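Local coordinates for afamin (Homo sapiens, PDB 6FAK), which carries hydrophobic molecules in body fluids, binding vitamin E and keeping lipidated Wnt proteins soluble and active, at residues A[343-348]-A[447-452]. Residues are numbered along the deposited sequence; the frame is centred on the assembly and turned at random.
Sequences DLSIPE and FACVDN
S345 packs against segment 447-452 of helix 446-462 at the tight centre of this contact, where its CA lies 4.0 Å from the CA of A448. Its hydroxyl OG donates to D451 OD2 at 2.6 Å, using the carboxylate lone pair that points away from OD1. The same OG accepts from E348 N. With chi1 at 74°, OG sits between the backbone N and the carbonyl carbon, and from there it serves both partners. D451 is gripped further by R351 and R486, which would be expected to favour its charged form. One residue on, N452 OD1 takes the backbone N of I346 at 2.8 Å, in the carbonyl plane and on a lone pair. P347 CD also packs close to this OD1. S345 is the N-cap of helix 346-363, the bond from E348 N to its OG being the capping bond. The joint links the second albumin domain to the third, whose helix 446-462 supplies D451 and N452. Replacing this serine by alanine would probably leave E348 N without its cap and take from D451 OD2 its hydroxyl partner, though the salt bridge to R351 could remain. Beside the cap, the F447 ring presents its edge to E348, with CE2 3.9 Å from E348 CB. The E348 carboxylate turns to R351, S387 and T384. L344 CD2 touches the ring more loosely, 4.1 Å from F447 CE2. The wetter side runs past A448. Here D343 O approaches A448 CB at 3.4 Å, and one water bridges D343 O to A448 N. A second water joins L344 O to N452 ND2. That amide nitrogen also bonds a PG6 molecule, probably from the crystallisation liquor, in a pocket lined by I346, P347, A448 and C449 among others.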
loop_
_atom_site.group_PDB
_atom_site.type_symbol
_atom_site.label_atom_id
_atom_site.label_comp_id
_atom_site.label_asym_id
_atom_site.label_seq_id
_atom_site.Cartn_x
_atom_site.Cartn_y
_atom_site.Cartn_z
ATOM N N ASP A 343 -7.686 16.599 -12.139
ATOM C CA ASP A 343 -6.761 15.881 -13.044
ATOM C C ASP A 343 -5.332 15.649 -12.509
ATOM O O ASP A 343 -4.525 14.988 -13.191
ATOM C CB ASP A 343 -6.675 16.622 -14.389
ATOM C CG ASP A 343 -6.303 18.118 -14.254
ATOM O OD1 ASP A 343 -6.779 18.868 -13.328
ATOM O OD2 ASP A 343 -5.556 18.563 -15.150
ATOM N N LEU A 344 -5.015 16.208 -11.334
ATOM C CA LEU A 344 -3.670 16.083 -10.738
ATOM C C LEU A 344 -3.607 14.954 -9.733
ATOM O O LEU A 344 -4.612 14.635 -9.050
ATOM C CB LEU A 344 -3.211 17.391 -10.076
ATOM C CG LEU A 344 -3.104 18.611 -11.002
ATOM C CD1 LEU A 344 -2.578 19.843 -10.296
ATOM C CD2 LEU A 344 -2.292 18.329 -12.256
ATOM N N SER A 345 -2.435 14.340 -9.646
ATOM C CA SER A 345 -2.168 13.338 -8.627
ATOM C C SER A 345 -2.018 13.975 -7.243
ATOM O O SER A 345 -1.751 15.136 -7.118
ATOM C CB SER A 345 -0.904 12.566 -8.971
ATOM O OG SER A 345 0.260 13.328 -8.751
ATOM N N ILE A 346 -2.179 13.162 -6.217
ATOM C CA ILE A 346 -1.974 13.616 -4.862
ATOM C C ILE A 346 -0.530 14.079 -4.635
ATOM O O ILE A 346 -0.355 15.161 -4.099
ATOM C CB ILE A 346 -2.469 12.590 -3.807
ATOM C CG1 ILE A 346 -3.946 12.188 -4.041
ATOM C CG2 ILE A 346 -2.312 13.142 -2.406
ATOM C CD1 ILE A 346 -4.957 13.326 -4.097
ATOM N N PRO A 347 0.500 13.308 -5.073
ATOM C CA PRO A 347 1.892 13.790 -4.940
ATOM C C PRO A 347 2.179 15.123 -5.692
ATOM O O PRO A 347 2.866 15.991 -5.161
ATOM C CB PRO A 347 2.740 12.622 -5.498
ATOM C CG PRO A 347 1.883 11.443 -5.435
ATOM C CD PRO A 347 0.443 11.890 -5.469
ATOM N N GLU A 348 1.555 15.295 -6.882
ATOM C CA GLU A 348 1.683 16.522 -7.638
ATOM C C GLU A 348 1.070 17.694 -6.843
ATOM O O GLU A 348 1.660 18.722 -6.759
ATOM C CB GLU A 348 1.074 16.444 -9.046
ATOM C CG GLU A 348 1.375 17.726 -9.870
ATOM C CD GLU A 348 2.881 17.937 -10.152
ATOM O OE1 GLU A 348 3.650 16.943 -10.203
ATOM O OE2 GLU A 348 3.295 19.097 -10.387
ATOM N N PHE A 447 -2.465 10.963 -16.166
ATOM C CA PHE A 447 -1.405 11.560 -15.322
ATOM C C PHE A 447 -1.676 11.288 -13.840
ATOM O O PHE A 447 -0.785 10.780 -13.126
ATOM C CB PHE A 447 -1.172 13.069 -15.541
ATOM C CG PHE A 447 -0.242 13.662 -14.500
ATOM C CD1 PHE A 447 1.097 13.391 -14.538
ATOM C CD2 PHE A 447 -0.750 14.441 -13.442
ATOM C CE1 PHE A 447 1.950 13.894 -13.583
ATOM C CE2 PHE A 447 0.088 14.952 -12.462
ATOM C CZ PHE A 447 1.444 14.689 -12.541
ATOM N N ALA A 448 -2.896 11.602 -13.387
ATOM C CA ALA A 448 -3.227 11.417 -11.982
ATOM C C ALA A 448 -3.117 9.933 -11.556
ATOM O O ALA A 448 -2.509 9.587 -10.515
ATOM C CB ALA A 448 -4.614 11.962 -11.658
ATOM N N CYS A 449 -3.672 9.070 -12.382
ATOM C CA CYS A 449 -3.692 7.635 -12.096
ATOM C C CYS A 449 -2.268 7.048 -11.962
ATOM O O CYS A 449 -1.936 6.407 -10.963
ATOM C CB CYS A 449 -4.520 6.918 -13.177
ATOM S SG CYS A 449 -4.730 5.138 -12.941
ATOM N N VAL A 450 -1.423 7.298 -12.973
ATOM C CA VAL A 450 -0.075 6.785 -12.995
ATOM C C VAL A 450 0.754 7.333 -11.806
ATOM O O VAL A 450 1.457 6.572 -11.123
ATOM C CB VAL A 450 0.640 7.156 -14.310
ATOM C CG1 VAL A 450 2.130 6.829 -14.257
ATOM C CG2 VAL A 450 -0.001 6.433 -15.491
ATOM N N ASP A 451 0.697 8.633 -11.569
ATOM C CA ASP A 451 1.573 9.208 -10.550
ATOM C C ASP A 451 1.103 8.750 -9.160
ATOM O O ASP A 451 1.935 8.472 -8.311
ATOM C CB ASP A 451 1.662 10.722 -10.713
ATOM C CG ASP A 451 2.809 11.361 -9.912
ATOM O OD1 ASP A 451 3.957 10.875 -9.908
ATOM O OD2 ASP A 451 2.580 12.376 -9.241
ATOM N N ASN A 452 -0.210 8.621 -8.959
ATOM C CA ASN A 452 -0.775 8.118 -7.708
ATOM C C ASN A 452 -0.309 6.672 -7.431
ATOM O O ASN A 452 0.129 6.344 -6.317
ATOM C CB ASN A 452 -2.307 8.160 -7.734
ATOM C CG ASN A 452 -2.897 9.549 -7.381
ATOM O OD1 ASN A 452 -2.259 10.396 -6.761
ATOM N ND2 ASN A 452 -4.154 9.757 -7.776
HETATM O O HOH W 1 -4.801 13.087 -14.825
HETATM O O HOH W 2 -5.655 12.382 -7.558
#